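PDB 6K10: aldehyde dehydrogenase from Staphylococcus aureus, which oxidises the aldehyde 4,4'-diaponeurosporen-4-al to 4,4'-diaponeurosporenoic acid in the synthesis of the protective carotenoid staphyloxanthin, an NAD-dependent reaction. Local coordinates for residues R33-I44 with F129-G139; L275-Q284 with D319-L329. The protein carries 1 engineered substitution. One frame throughout, in Å; residues are numbered along the deposited sequence.

Contact 1 (R33-I44 with F129-G139)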
loop_
_atom_site.group_PDB
_atom_site.type_symbol
_atom_site.label_atom_id
_atom_site.label_comp_id
_atom_site.label_asym_id
_atom_site.label_seq_id
_atom_site.Cartn_x
_atom_site.Cartn_y
_atom_site.Cartn_z
ATOM N N ARG A 33 -22.271 -8.896 -4.023
ATOM C CA ARG A 33 -21.581 -8.396 -2.841
ATOM C C ARG A 33 -22.557 -7.759 -1.858
ATOM O O ARG A 33 -22.453 -7.970 -0.644
ATOM C CB ARG A 33 -20.506 -7.394 -3.257
ATOM C CG ARG A 33 -19.480 -7.955 -4.228
ATOM C CD ARG A 33 -18.398 -6.929 -4.522
ATOM N NE ARG A 33 -17.864 -7.063 -5.874
ATOM C CZ ARG A 33 -17.049 -6.183 -6.446
ATOM N NH1 ARG A 33 -16.667 -5.100 -5.781
ATOM N NH2 ARG A 33 -16.613 -6.387 -7.681
ATOM N N LYS A 34 -23.516 -6.976 -2.364
ATOM C CA LYS A 34 -24.516 -6.369 -1.491
ATOM C C LYS A 34 -25.315 -7.425 -0.739
ATOM O O LYS A 34 -25.626 -7.251 0.445
ATOM C CB LYS A 34 -25.458 -5.472 -2.297
ATOM C CG LYS A 34 -24.974 -4.046 -2.465
ATOM C CD LYS A 34 -26.104 -3.111 -2.862
ATOM N N GLU A 35 -25.658 -8.526 -1.408
ATOM C CA GLU A 35 -26.456 -9.559 -0.756
ATOM C C GLU A 35 -25.664 -10.258 0.343
ATOM O O GLU A 35 -26.219 -10.590 1.397
ATOM C CB GLU A 35 -26.957 -10.564 -1.791
ATOM C CG GLU A 35 -27.779 -11.696 -1.202
ATOM C CD GLU A 35 -29.200 -11.279 -0.867
ATOM O OE1 GLU A 35 -29.915 -12.078 -0.225
ATOM O OE2 GLU A 35 -29.606 -10.158 -1.246
ATOM N N GLN A 36 -24.366 -10.483 0.120
ATOM C CA GLN A 36 -23.540 -11.095 1.157
ATOM C C GLN A 36 -23.436 -10.190 2.377
ATOM O O GLN A 36 -23.423 -10.670 3.517
ATOM C CB GLN A 36 -22.148 -11.410 0.608
ATOM C CG GLN A 36 -22.145 -12.232 -0.669
ATOM C CD GLN A 36 -23.053 -13.444 -0.594
ATOM O OE1 GLN A 36 -23.012 -14.212 0.368
ATOM N NE2 GLN A 36 -23.883 -13.620 -1.615
ATOM N N LEU A 37 -23.362 -8.876 2.158
ATOM C CA LEU A 37 -23.325 -7.946 3.280
ATOM C C LEU A 37 -24.631 -7.981 4.067
ATOM O O LEU A 37 -24.617 -7.942 5.302
ATOM C CB LEU A 37 -23.023 -6.536 2.776
ATOM C CG LEU A 37 -21.602 -6.342 2.242
ATOM C CD1 LEU A 37 -21.502 -5.052 1.445
ATOM C CD2 LEU A 37 -20.593 -6.350 3.381
ATOM N N LYS A 38 -25.769 -8.058 3.368
ATOM C CA LYS A 38 -27.050 -8.234 4.051
ATOM C C LYS A 38 -27.043 -9.495 4.900
ATOM O O LYS A 38 -27.423 -9.471 6.077
ATOM C CB LYS A 38 -28.198 -8.306 3.042
ATOM C CG LYS A 38 -28.323 -7.126 2.115
ATOM N N LYS A 39 -26.630 -10.616 4.306
ATOM C CA LYS A 39 -26.598 -11.875 5.039
ATOM C C LYS A 39 -25.664 -11.786 6.237
ATOM O O LYS A 39 -25.977 -12.305 7.313
ATOM C CB LYS A 39 -26.180 -13.010 4.103
ATOM C CG LYS A 39 -27.219 -13.349 3.042
ATOM C CD LYS A 39 -26.596 -14.120 1.890
ATOM C CE LYS A 39 -26.023 -15.447 2.358
ATOM N NZ LYS A 39 -25.295 -16.149 1.262
ATOM N N LEU A 40 -24.519 -11.119 6.075
ATOM C CA LEU A 40 -23.596 -10.938 7.191
ATOM C C LEU A 40 -24.253 -10.163 8.327
ATOM O O LEU A 40 -24.120 -10.526 9.502
ATOM C CB LEU A 40 -22.335 -10.217 6.716
ATOM C CG LEU A 40 -21.205 -10.104 7.742
ATOM C CD1 LEU A 40 -20.746 -11.485 8.181
ATOM C CD2 LEU A 40 -20.045 -9.299 7.180
ATOM N N SER A 41 -24.963 -9.085 7.992
ATOM C CA SER A 41 -25.644 -8.290 9.009
ATOM C C SER A 41 -26.733 -9.098 9.704
ATOM O O SER A 41 -26.811 -9.123 10.939
ATOM C CB SER A 41 -26.234 -7.033 8.372
ATOM O OG SER A 41 -26.870 -6.228 9.344
ATOM N N LYS A 42 -27.598 -9.746 8.919
ATOM C CA LYS A 42 -28.633 -10.605 9.486
ATOM C C LYS A 42 -28.027 -11.675 10.382
ATOM O O LYS A 42 -28.572 -11.999 11.444
ATOM C CB LYS A 42 -29.439 -11.249 8.357
ATOM C CG LYS A 42 -30.142 -12.542 8.741
ATOM C CD LYS A 42 -30.953 -13.097 7.581
ATOM C CE LYS A 42 -31.203 -14.589 7.745
ATOM N NZ LYS A 42 -31.954 -15.150 6.589
ATOM N N ALA A 43 -26.886 -12.220 9.971
ATOM C CA ALA A 43 -26.260 -13.302 10.714
ATOM C C ALA A 43 -25.719 -12.820 12.059
ATOM O O ALA A 43 -25.874 -13.506 13.076
ATOM C CB ALA A 43 -25.163 -13.914 9.849
ATOM N N ILE A 44 -25.092 -11.640 12.086
ATOM C CA ILE A 44 -24.569 -11.101 13.341
ATOM C C ILE A 44 -25.706 -10.809 14.313
ATOM O O ILE A 44 -25.591 -11.053 15.521
ATOM C CB ILE A 44 -23.715 -9.848 13.066
ATOM C CG1 ILE A 44 -22.470 -10.228 12.266
ATOM C CG2 ILE A 44 -23.330 -9.148 14.369
ATOM C CD1 ILE A 44 -21.651 -9.048 11.808
ATOM N N PHE A 129 -14.187 -8.964 11.500
ATOM C CA PHE A 129 -15.270 -8.589 10.597
ATOM C C PHE A 129 -15.095 -7.228 9.937
ATOM O O PHE A 129 -15.586 -7.036 8.818
ATOM C CB PHE A 129 -16.609 -8.676 11.334
ATOM C CG PHE A 129 -17.074 -10.096 11.552
ATOM C CD1 PHE A 129 -17.756 -10.755 10.549
ATOM C CD2 PHE A 129 -16.808 -10.774 12.728
ATOM C CE1 PHE A 129 -18.176 -12.057 10.711
ATOM C CE2 PHE A 129 -17.227 -12.082 12.894
ATOM C CZ PHE A 129 -17.915 -12.724 11.885
ATOM N N GLU A 130 -14.394 -6.275 10.569
ATOM C CA GLU A 130 -14.114 -5.035 9.852
ATOM C C GLU A 130 -13.220 -5.270 8.630
ATOM O O GLU A 130 -13.541 -4.749 7.551
ATOM C CB GLU A 130 -13.540 -3.976 10.799
ATOM C CG GLU A 130 -13.184 -2.680 10.086
ATOM C CD GLU A 130 -14.334 -2.136 9.243
ATOM O OE1 GLU A 130 -14.075 -1.645 8.120
ATOM O OE2 GLU A 130 -15.497 -2.194 9.695
ATOM N N PRO A 131 -12.123 -6.039 8.716
ATOM C CA PRO A 131 -11.450 -6.415 7.458
ATOM C C PRO A 131 -12.349 -7.184 6.509
ATOM O O PRO A 131 -12.324 -6.927 5.297
ATOM C CB PRO A 131 -10.257 -7.265 7.925
ATOM C CG PRO A 131 -10.083 -6.962 9.347
ATOM C CD PRO A 131 -11.421 -6.584 9.891
ATOM N N LEU A 132 -13.158 -8.110 7.030
ATOM C CA LEU A 132 -14.002 -8.934 6.168
ATOM C C LEU A 132 -14.971 -8.085 5.354
ATOM O O LEU A 132 -15.192 -8.350 4.165
ATOM C CB LEU A 132 -14.775 -9.952 7.004
ATOM C CG LEU A 132 -15.615 -10.937 6.187
ATOM C CD1 LEU A 132 -14.715 -11.856 5.372
ATOM C CD2 LEU A 132 -16.556 -11.739 7.073
ATOM N N ILE A 133 -15.568 -7.068 5.982
ATOM C CA ILE A 133 -16.463 -6.166 5.262
ATOM C C ILE A 133 -15.757 -5.591 4.043
ATOM O O ILE A 133 -16.300 -5.578 2.933
ATOM C CB ILE A 133 -16.967 -5.048 6.191
ATOM C CG1 ILE A 133 -17.831 -5.623 7.312
ATOM C CG2 ILE A 133 -17.755 -4.027 5.399
ATOM C CD1 ILE A 133 -17.994 -4.677 8.481
ATOM N N GLY A 134 -14.526 -5.113 4.235
ATOM C CA GLY A 134 -13.765 -4.594 3.111
ATOM C C GLY A 134 -13.510 -5.649 2.053
ATOM O O GLY A 134 -13.671 -5.400 0.856
ATOM N N ALA A 135 -13.115 -6.850 2.483
ATOM C CA ALA A 135 -12.859 -7.931 1.536
ATOM C C ALA A 135 -14.120 -8.293 0.763
ATOM O O ALA A 135 -14.078 -8.485 -0.458
ATOM C CB ALA A 135 -12.308 -9.152 2.272
ATOM N N ILE A 136 -15.254 -8.394 1.460
ATOM C CA ILE A 136 -16.521 -8.697 0.795
ATOM C C ILE A 136 -16.871 -7.599 -0.198
ATOM O O ILE A 136 -17.143 -7.864 -1.376
ATOM C CB ILE A 136 -17.646 -8.883 1.829
ATOM C CG1 ILE A 136 -17.472 -10.192 2.598
ATOM C CG2 ILE A 136 -19.006 -8.839 1.143
ATOM C CD1 ILE A 136 -18.450 -10.347 3.745
ATOM N N ALA A 137 -16.874 -6.347 0.269
ATOM C CA ALA A 137 -17.291 -5.232 -0.573
ATOM C C ALA A 137 -16.383 -5.064 -1.783
ATOM O O ALA A 137 -16.838 -4.621 -2.843
ATOM C CB ALA A 137 -17.326 -3.940 0.246
ATOM N N ALA A 138 -15.105 -5.411 -1.648
ATOM C CA ALA A 138 -14.177 -5.307 -2.766
ATOM C C ALA A 138 -14.290 -6.469 -3.744
ATOM O O ALA A 138 -13.666 -6.420 -4.808
ATOM C CB ALA A 138 -12.741 -5.202 -2.247
ATOM N N GLY A 139 -15.058 -7.506 -3.413
ATOM C CA GLY A 139 -15.309 -8.585 -4.345
ATOM C C GLY A 139 -14.411 -9.792 -4.216
ATOM O O GLY A 139 -14.220 -10.515 -5.200
#
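R33 and A137 mark the closest backbone approach of two helical segments, 33-44 and 129-138, that run roughly antiparallel at 153°, the axes of these segments coming within 9.0 Å. Between them L40 acts as a knob, entering the hole formed by F129, L132, I133 and I136. With CG anti to the backbone N (chi1 -173°), its two methyls are divided: CD1 lies 3.7 Å from CE1 of the F129 ring, while CD2 approaches CD1 of I136 at 3.9 Å. One turn earlier, L37 and I136 lie alongside one another, pointing opposite ways, with L37 CD2 3.7 Å from I136 CG2. This single knob-into-hole fit, with the L37-I136 pair beside it, joins helix 30-46 to helix 126-138, which follows strand 104-118 and leads into strand 141-145, a beta-alpha-beta crossover between two parallel strands of a mixed sheet. Polar contacts take over where helix 126-138 ends in a Schellman motif at G139. R33 NH1 donates to the carbonyl O of A137 (3.0 Å, N-H...O 156°), and that oxygen lies at the guanidinium edge, while G139 CA sits over one face, 3.3 Å from R33 NE. NE is hydrogen-bonded to the T27 carbonyl, and NH2 only weakly to that of K28.

Contact 2 (L275-Q284 with D319-L329)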
loop_
_atom_site.group_PDB
_atom_site.type_symbol
_atom_site.label_atom_id
_atom_site.label_comp_id
_atom_site.label_asym_id
_atom_site.label_seq_id
_atom_site.Cartn_x
_atom_site.Cartn_y
_atom_site.Cartn_z
ATOM N N LEU A 275 -10.553 6.934 38.351
ATOM C CA LEU A 275 -10.731 5.489 38.446
ATOM C C LEU A 275 -11.777 5.126 39.494
ATOM O O LEU A 275 -12.571 4.200 39.295
ATOM C CB LEU A 275 -9.392 4.822 38.755
ATOM C CG LEU A 275 -8.395 4.864 37.598
ATOM C CD1 LEU A 275 -7.002 4.447 38.046
ATOM C CD2 LEU A 275 -8.886 3.980 36.463
ATOM N N ARG A 276 -11.802 5.854 40.614
ATOM C CA ARG A 276 -12.844 5.629 41.611
ATOM C C ARG A 276 -14.214 6.035 41.079
ATOM O O ARG A 276 -15.217 5.363 41.352
ATOM C CB ARG A 276 -12.515 6.390 42.896
ATOM C CG ARG A 276 -11.285 5.868 43.624
ATOM C CD ARG A 276 -11.366 4.366 43.836
ATOM N NE ARG A 276 -10.145 3.833 44.435
ATOM C CZ ARG A 276 -9.847 2.541 44.497
ATOM N NH1 ARG A 276 -8.713 2.146 45.060
ATOM N NH2 ARG A 276 -10.680 1.641 43.993
ATOM N N GLU A 277 -14.278 7.132 40.319
ATOM C CA GLU A 277 -15.534 7.528 39.690
ATOM C C GLU A 277 -15.999 6.483 38.685
ATOM O O GLU A 277 -17.195 6.177 38.600
ATOM C CB GLU A 277 -15.371 8.885 39.005
ATOM C CG GLU A 277 -15.212 10.054 39.957
ATOM C CD GLU A 277 -14.749 11.315 39.253
ATOM O OE1 GLU A 277 -14.278 11.217 38.100
ATOM O OE2 GLU A 277 -14.859 12.404 39.852
ATOM N N PHE A 278 -15.061 5.929 37.912
ATOM C CA PHE A 278 -15.399 4.927 36.905
ATOM C C PHE A 278 -15.881 3.637 37.550
ATOM O O PHE A 278 -16.945 3.111 37.200
ATOM C CB PHE A 278 -14.178 4.616 36.035
ATOM C CG PHE A 278 -13.913 5.618 34.949
ATOM C CD1 PHE A 278 -14.497 6.871 34.966
ATOM C CD2 PHE A 278 -13.053 5.297 33.910
ATOM C CE1 PHE A 278 -14.234 7.784 33.959
ATOM C CE2 PHE A 278 -12.786 6.203 32.903
ATOM C CZ PHE A 278 -13.375 7.448 32.928
ATOM N N TYR A 279 -15.099 3.107 38.487
ATOM C CA TYR A 279 -15.207 1.715 38.887
ATOM C C TYR A 279 -15.487 1.495 40.368
ATOM O O TYR A 279 -15.695 0.345 40.766
ATOM C CB TYR A 279 -13.919 0.965 38.513
ATOM C CG TYR A 279 -13.514 1.087 37.057
ATOM C CD1 TYR A 279 -14.345 0.632 36.042
ATOM C CD2 TYR A 279 -12.286 1.638 36.700
ATOM C CE1 TYR A 279 -13.973 0.730 34.712
ATOM C CE2 TYR A 279 -11.905 1.741 35.373
ATOM C CZ TYR A 279 -12.753 1.286 34.383
ATOM O OH TYR A 279 -12.380 1.385 33.061
ATOM N N GLY A 280 -15.490 2.541 41.191
ATOM C CA GLY A 280 -15.787 2.374 42.600
ATOM C C GLY A 280 -14.566 2.002 43.422
ATOM O O GLY A 280 -13.429 1.976 42.941
ATOM N N GLN A 281 -14.819 1.703 44.699
ATOM C CA GLN A 281 -13.726 1.406 45.620
ATOM C C GLN A 281 -13.243 -0.036 45.499
ATOM O O GLN A 281 -12.064 -0.311 45.749
ATOM C CB GLN A 281 -14.150 1.712 47.061
ATOM C CG GLN A 281 -13.114 1.328 48.117
ATOM C CD GLN A 281 -11.815 2.110 47.987
ATOM O OE1 GLN A 281 -11.792 3.221 47.458
ATOM N NE2 GLN A 281 -10.723 1.522 48.464
ATOM N N ASN A 282 -14.117 -0.960 45.114
ATOM C CA ASN A 282 -13.731 -2.347 44.858
ATOM C C ASN A 282 -13.898 -2.589 43.360
ATOM O O ASN A 282 -14.957 -3.016 42.897
ATOM C CB ASN A 282 -14.560 -3.323 45.687
ATOM C CG ASN A 282 -14.046 -4.745 45.589
ATOM O OD1 ASN A 282 -13.002 -4.999 44.984
ATOM N ND2 ASN A 282 -14.770 -5.682 46.191
ATOM N N ILE A 283 -12.832 -2.312 42.604
ATOM C CA ILE A 283 -12.903 -2.371 41.146
ATOM C C ILE A 283 -13.157 -3.794 40.663
ATOM O O ILE A 283 -13.716 -4.000 39.578
ATOM C CB ILE A 283 -11.619 -1.766 40.540
ATOM C CG1 ILE A 283 -11.475 -0.305 40.973
ATOM C CG2 ILE A 283 -11.627 -1.851 39.021
ATOM C CD1 ILE A 283 -10.150 0.322 40.600
ATOM N N GLN A 284 -12.782 -4.799 41.459
ATOM C CA GLN A 284 -13.089 -6.177 41.092
ATOM C C GLN A 284 -14.590 -6.432 41.038
ATOM O O GLN A 284 -15.027 -7.373 40.365
ATOM C CB GLN A 284 -12.426 -7.154 42.068
ATOM C CG GLN A 284 -12.399 -8.592 41.561
ATOM C CD GLN A 284 -11.556 -9.514 42.418
ATOM O OE1 GLN A 284 -10.728 -9.064 43.209
ATOM N NE2 GLN A 284 -11.761 -10.817 42.260
ATOM N N ASP A 319 -6.266 -11.132 41.015
ATOM C CA ASP A 319 -6.930 -12.368 41.415
ATOM C C ASP A 319 -6.807 -13.344 40.255
ATOM O O ASP A 319 -7.430 -13.152 39.207
ATOM C CB ASP A 319 -8.391 -12.126 41.787
ATOM C CG ASP A 319 -9.050 -13.353 42.400
ATOM O OD1 ASP A 319 -8.412 -14.426 42.433
ATOM O OD2 ASP A 319 -10.206 -13.244 42.857
ATOM N N GLU A 320 -6.001 -14.388 40.455
ATOM C CA GLU A 320 -5.746 -15.361 39.398
ATOM C C GLU A 320 -7.017 -16.098 38.994
ATOM O O GLU A 320 -7.214 -16.407 37.812
ATOM C CB GLU A 320 -4.676 -16.345 39.873
ATOM C CG GLU A 320 -4.097 -17.248 38.807
ATOM C CD GLU A 320 -2.932 -18.059 39.342
ATOM O OE1 GLU A 320 -1.911 -18.185 38.634
ATOM O OE2 GLU A 320 -3.034 -18.560 40.481
ATOM N N ASP A 321 -7.897 -16.381 39.959
ATOM C CA ASP A 321 -9.093 -17.171 39.684
ATOM C C ASP A 321 -10.060 -16.469 38.740
ATOM O O ASP A 321 -10.875 -17.140 38.099
ATOM C CB ASP A 321 -9.802 -17.514 40.994
ATOM C CG ASP A 321 -8.954 -18.380 41.903
ATOM O OD1 ASP A 321 -8.053 -19.078 41.391
ATOM O OD2 ASP A 321 -9.187 -18.362 43.129
ATOM N N GLU A 322 -9.999 -15.143 38.649
ATOM C CA GLU A 322 -10.806 -14.383 37.708
ATOM C C GLU A 322 -9.985 -13.829 36.554
ATOM O O GLU A 322 -10.539 -13.140 35.691
ATOM C CB GLU A 322 -11.512 -13.229 38.431
ATOM C CG GLU A 322 -12.882 -13.571 38.987
ATOM C CD GLU A 322 -13.551 -12.375 39.638
ATOM O OE1 GLU A 322 -13.617 -11.304 38.997
ATOM O OE2 GLU A 322 -14.008 -12.504 40.793
ATOM N N ARG A 323 -8.683 -14.126 36.512
ATOM C CA ARG A 323 -7.749 -13.460 35.604
ATOM C C ARG A 323 -7.905 -11.946 35.707
ATOM O O ARG A 323 -7.937 -11.225 34.707
ATOM C CB ARG A 323 -7.921 -13.957 34.167
ATOM C CG ARG A 323 -7.785 -15.471 34.048
ATOM C CD ARG A 323 -7.585 -15.925 32.613
ATOM N NE ARG A 323 -8.586 -15.385 31.698
ATOM C CZ ARG A 323 -9.696 -16.025 31.346
ATOM N NH1 ARG A 323 -10.550 -15.461 30.505
ATOM N NH2 ARG A 323 -9.952 -17.230 31.837
ATOM N N TYR A 324 -8.001 -11.469 36.943
ATOM C CA TYR A 324 -8.290 -10.076 37.247
ATOM C C TYR A 324 -7.012 -9.336 37.608
ATOM O O TYR A 324 -6.192 -9.840 38.382
ATOM C CB TYR A 324 -9.286 -9.975 38.403
ATOM C CG TYR A 324 -9.375 -8.596 39.016
ATOM C CD1 TYR A 324 -10.023 -7.561 38.355
ATOM C CD2 TYR A 324 -8.810 -8.331 40.257
ATOM C CE1 TYR A 324 -10.106 -6.300 38.914
ATOM C CE2 TYR A 324 -8.889 -7.073 40.824
ATOM C CZ TYR A 324 -9.539 -6.061 40.146
ATOM O OH TYR A 324 -9.625 -4.803 40.702
ATOM N N ILE A 325 -6.851 -8.139 37.051
ATOM C CA ILE A 325 -5.778 -7.232 37.434
ATOM C C ILE A 325 -6.373 -5.842 37.591
ATOM O O ILE A 325 -6.990 -5.315 36.657
ATOM C CB ILE A 325 -4.626 -7.225 36.418
ATOM C CG1 ILE A 325 -3.979 -8.608 36.377
ATOM C CG2 ILE A 325 -3.599 -6.165 36.790
ATOM C CD1 ILE A 325 -2.758 -8.680 35.538
ATOM N N GLU A 326 -6.197 -5.263 38.773
ATOM C CA GLU A 326 -6.746 -3.955 39.081
ATOM C C GLU A 326 -6.046 -2.871 38.262
ATOM O O GLU A 326 -4.857 -2.988 37.953
ATOM C CB GLU A 326 -6.579 -3.672 40.573
ATOM C CG GLU A 326 -7.273 -2.428 41.085
ATOM C CD GLU A 326 -6.977 -2.169 42.550
ATOM O OE1 GLU A 326 -7.721 -1.387 43.178
ATOM O OE2 GLU A 326 -6.000 -2.745 43.072
ATOM N N PRO A 327 -6.767 -1.815 37.878
ATOM C CA PRO A 327 -6.101 -0.646 37.294
ATOM C C PRO A 327 -4.984 -0.157 38.202
ATOM O O PRO A 327 -5.189 0.089 39.392
ATOM C CB PRO A 327 -7.233 0.377 37.180
ATOM C CG PRO A 327 -8.437 -0.457 36.954
ATOM C CD PRO A 327 -8.234 -1.701 37.796
ATOM N N THR A 328 -3.789 -0.024 37.633
ATOM C CA THR A 328 -2.586 0.230 38.410
ATOM C C THR A 328 -1.811 1.390 37.811
ATOM O O THR A 328 -1.563 1.418 36.601
ATOM C CB THR A 328 -1.700 -1.019 38.463
ATOM O OG1 THR A 328 -2.454 -2.117 38.991
ATOM C CG2 THR A 328 -0.483 -0.775 39.338
ATOM N N LEU A 329 -1.426 2.341 38.660
ATOM C CA LEU A 329 -0.577 3.459 38.275
ATOM C C LEU A 329 0.800 3.284 38.898
ATOM O O LEU A 329 0.917 2.859 40.052
ATOM C CB LEU A 329 -1.182 4.793 38.724
ATOM C CG LEU A 329 -2.627 5.094 38.320
ATOM C CD1 LEU A 329 -3.045 6.470 38.825
ATOM C CD2 LEU A 329 -2.804 4.998 36.816
#
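Q284 lays its side chain across one face of the Y324 ring, in a CH-pi contact that puts CG 3.8 Å from the ring centroid and 8° off the normal. The terminal amide continues the stack, its plane turned 24° from the ring, and the chain runs extended from CG, which is anti to the backbone N (chi1 -165°), carrying NE2 on to two carboxylates. NE2 donates to D319 OD2 at 2.9 Å, on the anti lone pair, and to E322 OE2 at 3.2 Å, where it arrives from above the carboxylate plane; both acceptors lie near the plane of the amide, which fixes its rotation. Next to this, the CG2 branch of I283 points at the proline ring of P327, 3.6 Å from CD, and L275 CD2 packs 4.0 Å from P327 CB.

Behind the acceptors stands a tight turn. D319 OD1 takes the backbone N of D321 in an Asx turn, and R323 and Y324 together face D319 in a G1 beta bulge. The Asx turn holds the D319 carboxylate, whereas that of E322 is positioned by a salt bridge from OE1 to R291. The contact thus joins the C-terminal end of helix 264-279 and the 3-10 turn beyond it to strand 324-330, with F244 of helix 232-244 packing on L275, Y279 and P327, and F314 of strand 312-314 on L275 and L329.

The two contacts illustrate two ways of joining elements distant in sequence within one aldehyde dehydrogenase chain. Contact 1 is helix against helix, beside the mixed sheet that contains strands 104-118 and 141-145; contact 2 fastens a helix end to a strand of the other mixed sheet, the one containing 324-330 and 348-354. They follow one another along the chain, contact 1 closing before contact 2 opens, and their centres are about 37 Å apart, with nearest atoms about 19 Å apart, so they do not touch. Both lie away from E217 and position 251, predicted active-site positions, the latter carrying an engineered serine in this structure.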